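Local atomic coordinates of citrate synthase (Metallosphaera sedula, PDB entry 6ABX), a protein that probably catalyses the condensation of oxaloacetate with acetyl-CoA and water to give citrate and CoA, feeding the tricarboxylic acid cycle. Residues Asp36-Ser41 with Leu169-Met174; Asn42-Ala47 with Ser145-Glu150; Lys118-Ile123 with Ala331-Trp336. All blocks are in the same frame, centred on the assembly; numbering follows the deposited sequence.

Contact 1. Residues Asp36-Ser41 with Leu169-Met174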
# COMPACT_ATOMS: atom_id res chain seq x y z
N ASP A 36 -26.17 19.02 1.80
CA ASP A 36 -26.02 20.17 2.64
C ASP A 36 -24.56 20.64 2.70
O ASP A 36 -24.28 21.82 2.63
CB ASP A 36 -26.53 19.88 4.06
CG ASP A 36 -28.03 19.71 4.16
OD1 ASP A 36 -28.71 20.14 3.23
OD2 ASP A 36 -28.50 19.10 5.17
N LEU A 37 -23.60 19.70 2.78
CA LEU A 37 -22.21 20.14 2.83
C LEU A 37 -21.84 20.80 1.50
O LEU A 37 -21.15 21.79 1.46
CB LEU A 37 -21.30 18.94 3.13
CG LEU A 37 -21.57 18.29 4.48
CD1 LEU A 37 -20.72 17.07 4.68
CD2 LEU A 37 -21.34 19.29 5.58
N ALA A 38 -22.31 20.24 0.37
CA ALA A 38 -22.03 20.87 -0.91
C ALA A 38 -22.69 22.24 -1.05
O ALA A 38 -22.13 23.14 -1.64
CB ALA A 38 -22.49 19.93 -1.99
N SER A 39 -23.89 22.40 -0.52
CA SER A 39 -24.58 23.65 -0.54
C SER A 39 -23.89 24.72 0.29
O SER A 39 -23.88 25.91 -0.11
CB SER A 39 -26.01 23.52 -0.08
OG SER A 39 -26.74 22.66 -0.96
N PHE A 40 -23.48 24.35 1.50
CA PHE A 40 -23.17 25.36 2.49
C PHE A 40 -21.75 25.30 3.04
O PHE A 40 -21.29 26.30 3.66
CB PHE A 40 -24.14 25.24 3.66
CG PHE A 40 -25.59 25.28 3.27
CD1 PHE A 40 -26.13 26.34 2.56
CD2 PHE A 40 -26.41 24.23 3.58
CE1 PHE A 40 -27.46 26.31 2.15
CE2 PHE A 40 -27.75 24.24 3.26
CZ PHE A 40 -28.27 25.28 2.54
N SER A 41 -21.03 24.18 2.86
CA SER A 41 -19.75 24.01 3.55
C SER A 41 -18.57 24.31 2.60
O SER A 41 -18.74 24.95 1.49
CB SER A 41 -19.70 22.61 4.15
OG SER A 41 -18.54 22.47 4.99
N LEU A 169 -14.47 23.94 -7.70
CA LEU A 169 -13.37 23.03 -7.30
C LEU A 169 -13.59 22.56 -5.86
O LEU A 169 -13.43 21.35 -5.52
CB LEU A 169 -12.00 23.69 -7.41
CG LEU A 169 -10.86 22.78 -6.97
CD1 LEU A 169 -10.84 21.48 -7.72
CD2 LEU A 169 -9.52 23.48 -7.12
N ASP A 170 -13.98 23.49 -4.97
CA ASP A 170 -14.17 23.20 -3.58
C ASP A 170 -15.22 22.09 -3.40
O ASP A 170 -15.04 21.10 -2.70
CB ASP A 170 -14.56 24.48 -2.87
CG ASP A 170 -14.20 24.44 -1.42
OD1 ASP A 170 -12.95 24.41 -1.11
OD2 ASP A 170 -15.14 24.38 -0.65
N VAL A 171 -16.37 22.24 -4.04
CA VAL A 171 -17.40 21.21 -3.99
C VAL A 171 -16.91 19.89 -4.60
O VAL A 171 -17.10 18.80 -3.96
CB VAL A 171 -18.68 21.69 -4.67
CG1 VAL A 171 -19.71 20.56 -4.80
CG2 VAL A 171 -19.28 22.87 -3.93
N SER A 172 -16.29 19.93 -5.80
CA SER A 172 -15.80 18.74 -6.39
C SER A 172 -14.82 17.97 -5.49
O SER A 172 -14.93 16.72 -5.40
CB SER A 172 -15.19 19.03 -7.74
OG SER A 172 -16.08 19.81 -8.49
N LEU A 173 -13.92 18.66 -4.76
CA LEU A 173 -13.04 18.00 -3.81
C LEU A 173 -13.82 17.46 -2.60
O LEU A 173 -13.60 16.29 -2.22
CB LEU A 173 -11.94 18.97 -3.36
CG LEU A 173 -10.97 19.41 -4.45
CD1 LEU A 173 -10.08 20.53 -3.95
CD2 LEU A 173 -10.15 18.22 -4.94
N MET A 174 -14.80 18.22 -2.05
CA MET A 174 -15.54 17.71 -0.85
C MET A 174 -16.23 16.39 -1.21
O MET A 174 -16.28 15.41 -0.43
CB MET A 174 -16.62 18.71 -0.35
CG MET A 174 -16.06 19.93 0.32
SD MET A 174 -17.33 21.08 1.02
CE MET A 174 -17.85 21.90 -0.47
O HOH W 1 -17.45 25.60 -1.02
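Across Asp36-Ser41 and Leu169-Met174 the nearest CA atoms are those of Ala38 and Val171, 5.6 Å apart. The last turns of helices 34-40 and 163-174, in the largely helical citrate synthase fold, run nearly antiparallel, at 161°, with axes 9.6 Å apart. A methyl-sized residue on one side and a beta-branched one on the other suit so close a backbone approach.

Val171 sends a different branch to each of two targets: CG1 makes the apolar contact, 4.0 Å from Ala38 CB, while CG2 sets a methyl against the carbonyl oxygen, 3.7 Å from Ala38 O. Both follow from chi1 of 172°, which sets CG1 trans to the backbone nitrogen and CG2 trans to the carbonyl carbon. Ile265 of helix 261-270 packs against both Ala38 and Val171, so three helices meet here.

Met174 reaches across with its thioether end. Its chain is straight at chi2 and then bends at chi3 (-79°), bringing the terminal methyl to the carbonyls at the end of helix 34-40. A long unbranched side chain with a flexible tip fits this uneven surface of backbone atoms. Leu37 O, which also accepts the amide of Ser41, lies 3.8 Å from Met174 CE.

Polar groups meet at the edge of the pair. A water donates to both Asp170 OD2 and Ser41 O, though other acceptors compete for its two hydrogens, so both links need not be made at once. The carboxylate has direct partners too: OD2 accepts from Phe43 N and OD1 bonds Ser149 OG. Ser41 OG turns instead to Glu45, near Tyr364 of the second subunit. Where the helix ends, Met174 CE sits 3.7 Å from Ser41 O.

Contact 2. Residues Asn42-Ala47 with Ser145-Glu150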
# COMPACT_ATOMS: atom_id res chain seq x y z
N ASN A 42 -17.34 23.99 3.04
CA ASN A 42 -16.18 24.26 2.25
C ASN A 42 -15.12 23.19 2.56
O ASN A 42 -15.30 22.43 3.54
CB ASN A 42 -15.64 25.68 2.45
CG ASN A 42 -15.42 25.96 3.92
OD1 ASN A 42 -14.50 25.42 4.50
ND2 ASN A 42 -16.30 26.76 4.51
N PHE A 43 -14.09 23.10 1.72
CA PHE A 43 -13.05 22.07 1.85
C PHE A 43 -12.52 21.97 3.30
O PHE A 43 -12.58 20.89 3.93
CB PHE A 43 -11.89 22.31 0.90
CG PHE A 43 -10.81 21.27 0.96
CD1 PHE A 43 -9.84 21.26 1.93
CD2 PHE A 43 -10.77 20.31 -0.04
CE1 PHE A 43 -8.82 20.32 1.91
CE2 PHE A 43 -9.77 19.37 -0.04
CZ PHE A 43 -8.80 19.38 0.91
N GLU A 44 -12.06 23.07 3.84
CA GLU A 44 -11.46 23.02 5.18
C GLU A 44 -12.48 22.63 6.26
O GLU A 44 -12.18 21.86 7.19
CB GLU A 44 -10.77 24.34 5.52
CG GLU A 44 -9.56 24.62 4.67
CD GLU A 44 -9.76 25.41 3.39
OE1 GLU A 44 -10.87 25.44 2.86
OE2 GLU A 44 -8.77 26.10 3.01
N GLU A 45 -13.72 23.12 6.15
CA GLU A 45 -14.68 22.80 7.18
C GLU A 45 -15.00 21.29 7.16
O GLU A 45 -15.17 20.65 8.21
CB GLU A 45 -15.97 23.60 6.97
CG GLU A 45 -16.98 23.35 8.01
CD GLU A 45 -18.23 24.21 7.90
OE1 GLU A 45 -19.16 23.81 7.14
OE2 GLU A 45 -18.24 25.27 8.54
N VAL A 46 -15.15 20.71 5.96
CA VAL A 46 -15.43 19.26 5.90
C VAL A 46 -14.21 18.43 6.33
O VAL A 46 -14.43 17.37 6.94
CB VAL A 46 -15.98 18.83 4.52
CG1 VAL A 46 -16.29 17.34 4.51
CG2 VAL A 46 -17.24 19.60 4.17
N ALA A 47 -12.98 18.84 6.00
CA ALA A 47 -11.78 18.14 6.47
C ALA A 47 -11.75 18.17 8.01
O ALA A 47 -11.53 17.13 8.65
CB ALA A 47 -10.53 18.75 5.92
N SER A 145 -1.90 32.80 2.04
CA SER A 145 -3.03 33.69 2.28
C SER A 145 -4.32 33.20 1.60
O SER A 145 -5.39 33.73 1.87
CB SER A 145 -2.71 35.12 1.82
OG SER A 145 -2.70 35.18 0.41
N LEU A 146 -4.21 32.20 0.74
CA LEU A 146 -5.33 31.71 0.00
C LEU A 146 -5.89 30.45 0.67
O LEU A 146 -5.13 29.69 1.17
CB LEU A 146 -4.90 31.41 -1.44
CG LEU A 146 -4.39 32.59 -2.26
CD1 LEU A 146 -4.03 32.11 -3.68
CD2 LEU A 146 -5.48 33.66 -2.30
N SER A 147 -7.20 30.26 0.54
CA SER A 147 -7.81 29.00 0.98
C SER A 147 -7.45 27.85 0.04
O SER A 147 -6.84 28.03 -0.99
CB SER A 147 -9.29 29.16 1.13
OG SER A 147 -9.53 29.98 2.29
N HIS A 148 -7.75 26.64 0.49
CA HIS A 148 -7.24 25.43 -0.17
C HIS A 148 -7.55 25.44 -1.66
O HIS A 148 -6.65 25.17 -2.45
CB HIS A 148 -7.80 24.18 0.51
CG HIS A 148 -7.39 22.92 -0.12
ND1 HIS A 148 -6.27 22.24 0.30
CD2 HIS A 148 -7.92 22.22 -1.16
CE1 HIS A 148 -6.16 21.13 -0.43
NE2 HIS A 148 -7.14 21.10 -1.34
N SER A 149 -8.83 25.56 -2.01
CA SER A 149 -9.23 25.39 -3.43
C SER A 149 -8.77 26.60 -4.26
O SER A 149 -8.34 26.42 -5.41
CB SER A 149 -10.72 25.17 -3.51
OG SER A 149 -11.08 23.96 -2.85
N GLU A 150 -8.83 27.80 -3.67
CA GLU A 150 -8.35 29.00 -4.40
C GLU A 150 -6.85 28.84 -4.72
O GLU A 150 -6.37 29.11 -5.84
CB GLU A 150 -8.61 30.29 -3.61
CG GLU A 150 -8.21 31.47 -4.47
CD GLU A 150 -8.55 32.88 -4.04
OE1 GLU A 150 -9.06 33.04 -2.88
OE2 GLU A 150 -8.29 33.82 -4.88
O HOH W 2 -10.96 25.86 0.07
O HOH W 3 -12.14 27.78 3.05
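Phe43 and His148, each the first residue of its helix, bring their CA atoms to 7.0 Å; the two helix N-termini lie side by side and the chains run away from each other. The two rings form a face-to-face stack, centroids 3.6 Å apart and planes inclined by only 8°. Each ring leaves its backbone trans to the nitrogen, which carries both inward from their helix ends. His148 CD2 lies over the middle of the phenyl face, whereas Phe43 CZ sits toward the rim of the imidazole, 3.3 Å from His148 NE2. Flat aromatic rings suit a buried site because they can stack over their whole faces.

Beside the stack, Glu44, from helix 43-52, accepts the first N-H of helix 148-157: OE2 takes the bond from His148 N at 2.8 Å (N-H...O 156°), on the syn side and tilted from the carboxylate plane. One helix of the all-alpha fold thus lends a carboxylate to the start of another, and the helix end would probably favour the charged form of the glutamate. A bend at chi2 (91°) swings the carboxylate over. Its other oxygen, OE1, accepts from a water that accepts from Ser149 N at 3.0 Å. Helix 43-52 has a cap of its own: Asn42 OD1 accepts from Glu45 N, 2.9 Å away.

Contact 3. Residues Lys118-Ile123 with Ala331-Trp336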
# COMPACT_ATOMS: atom_id res chain seq x y z
N LYS A 118 -0.36 17.47 6.83
CA LYS A 118 0.75 17.74 5.95
C LYS A 118 0.51 17.16 4.55
O LYS A 118 0.74 17.82 3.52
CB LYS A 118 2.06 17.22 6.55
CG LYS A 118 2.58 18.11 7.68
CD LYS A 118 3.82 17.56 8.30
CE LYS A 118 4.45 18.62 9.19
NZ LYS A 118 5.61 18.08 9.92
N MET A 119 0.10 15.90 4.49
CA MET A 119 -0.14 15.26 3.18
C MET A 119 -1.25 16.01 2.42
O MET A 119 -1.15 16.26 1.19
CB MET A 119 -0.50 13.78 3.34
CG MET A 119 0.69 12.92 3.73
SD MET A 119 0.23 11.18 3.87
CE MET A 119 -0.04 11.03 5.63
N THR A 120 -2.32 16.38 3.11
CA THR A 120 -3.45 17.01 2.50
C THR A 120 -3.05 18.40 1.96
O THR A 120 -3.43 18.78 0.87
CB THR A 120 -4.61 17.14 3.50
OG1 THR A 120 -4.98 15.83 3.96
CG2 THR A 120 -5.80 17.85 2.92
N ALA A 121 -2.21 19.12 2.69
CA ALA A 121 -1.70 20.40 2.27
C ALA A 121 -0.77 20.28 1.07
O ALA A 121 -0.78 21.15 0.18
CB ALA A 121 -0.99 21.13 3.40
N LYS A 122 0.08 19.27 1.05
CA LYS A 122 1.17 19.23 0.09
C LYS A 122 0.81 18.53 -1.21
O LYS A 122 1.41 18.88 -2.22
CB LYS A 122 2.37 18.50 0.66
CG LYS A 122 3.01 19.19 1.87
CD LYS A 122 4.03 18.36 2.58
CE LYS A 122 4.71 19.17 3.68
NZ LYS A 122 5.86 18.47 4.29
N ILE A 123 -0.17 17.61 -1.21
CA ILE A 123 -0.45 16.91 -2.44
C ILE A 123 -0.78 17.88 -3.57
O ILE A 123 -0.32 17.67 -4.71
CB ILE A 123 -1.47 15.78 -2.21
CG1 ILE A 123 -0.74 14.65 -1.49
CG2 ILE A 123 -2.07 15.35 -3.53
CD1 ILE A 123 -1.60 13.60 -0.82
N ALA A 331 -8.16 14.63 -2.34
CA ALA A 331 -9.32 14.75 -1.46
C ALA A 331 -9.47 13.49 -0.58
O ALA A 331 -9.73 13.57 0.65
CB ALA A 331 -10.57 14.91 -2.32
N ARG A 332 -9.23 12.33 -1.19
CA ARG A 332 -9.59 11.03 -0.51
C ARG A 332 -8.60 10.73 0.63
O ARG A 332 -8.90 9.96 1.56
CB ARG A 332 -9.73 9.92 -1.56
CG ARG A 332 -10.01 8.54 -0.97
CD ARG A 332 -11.31 8.47 -0.21
NE ARG A 332 -12.43 8.87 -1.00
CZ ARG A 332 -13.10 8.10 -1.88
NH1 ARG A 332 -12.74 6.81 -2.06
NH2 ARG A 332 -14.07 8.64 -2.60
N VAL A 333 -7.41 11.37 0.63
CA VAL A 333 -6.45 11.22 1.69
C VAL A 333 -7.06 11.61 3.03
O VAL A 333 -6.73 11.01 4.07
CB VAL A 333 -5.17 12.00 1.42
CG1 VAL A 333 -5.37 13.49 1.38
CG2 VAL A 333 -4.09 11.64 2.41
N ILE A 334 -8.02 12.52 3.02
CA ILE A 334 -8.70 12.91 4.28
C ILE A 334 -9.49 11.70 4.81
O ILE A 334 -9.37 11.31 5.95
CB ILE A 334 -9.57 14.15 4.06
CG1 ILE A 334 -8.74 15.39 3.73
CG2 ILE A 334 -10.43 14.41 5.27
CD1 ILE A 334 -9.49 16.44 2.96
N GLY A 335 -10.32 11.10 3.97
CA GLY A 335 -11.04 9.89 4.36
C GLY A 335 -10.13 8.74 4.73
O GLY A 335 -10.38 8.07 5.73
N TRP A 336 -9.10 8.48 3.92
CA TRP A 336 -8.19 7.43 4.22
C TRP A 336 -7.68 7.54 5.67
O TRP A 336 -7.66 6.58 6.49
CB TRP A 336 -6.99 7.39 3.30
CG TRP A 336 -7.31 6.95 1.91
CD1 TRP A 336 -8.32 6.16 1.51
CD2 TRP A 336 -6.50 7.20 0.75
NE1 TRP A 336 -8.25 5.94 0.16
CE2 TRP A 336 -7.12 6.53 -0.33
CE3 TRP A 336 -5.32 7.91 0.52
CZ2 TRP A 336 -6.62 6.60 -1.62
CZ3 TRP A 336 -4.86 8.01 -0.78
CH2 TRP A 336 -5.54 7.41 -1.84
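Val333 points toward 118-123 and meets Thr120, Met119 and Ile123 there. Its CG1 occupies the space between backbone nitrogen and carbonyl carbon (chi1 65°), a conformation seldom chosen by valine in a helix. In this conformation CG1 comes 3.5 Å from Thr120 OG1 and, about a turn further on, 4.4 Å from Ile123 CD1, while CG2 turns the other way and touches Met119 CB at 4.3 Å.

Thr120 presents both of its branches. With chi1 at -59°, OG1 lies beside its own nitrogen, from where it bonds Ala116 O one turn back; this buried hydroxyl is thereby satisfied within its helix and can pack like a methyl against valine.

Segments 118-123 and 331-336, on helices 112-134 and 324-343, are antiparallel at 172° with axes 9.2 Å apart, in the buried interior of the all-alpha citrate synthase fold. Thr120 and Val333, both short and beta-branched, meet where the CA atoms are nearest. Helix 198-209 adds Val202, which touches Met119 and Val333, and helix 43-52 adds Trp51 against Thr120 and Ile334. The next-door Arg332 points elsewhere, toward the active site: it binds oxaloacetate, and here its NH2 bonds a citrate anion.

The methyl CG2 of Thr120 looks toward Ile334, whose side chain crosses that of Thr120 at about a right angle, with Ile334 CG1 3.9 Å from Thr120 CG2. The end of the isoleucine follows, Ile334 CD1 lying 4.0 Å from the same Thr120 CG2.

The three contacts form one continuous patch of the helical core, with centres about 10 Å apart between contacts 1 and 2, about 12 Å between 2 and 3 and about 16 Å between 1 and 3. Consecutive helices 34-40 and 43-52 feed contacts 1 and 2 on one side; 148-157 and 163-174 feed them on the other, so contact 2 falls between the two halves of contact 1 along the sequence. Contact 3 interleaves with both, taking helix 112-134 from between and 324-343 from near the C-terminus. Phe43 CZ meets Ile334 CD1 at 3.6 Å, joining contacts 2 and 3. Sequence-distant helices thereby back onto the helix bearing Arg332 of the oxaloacetate site.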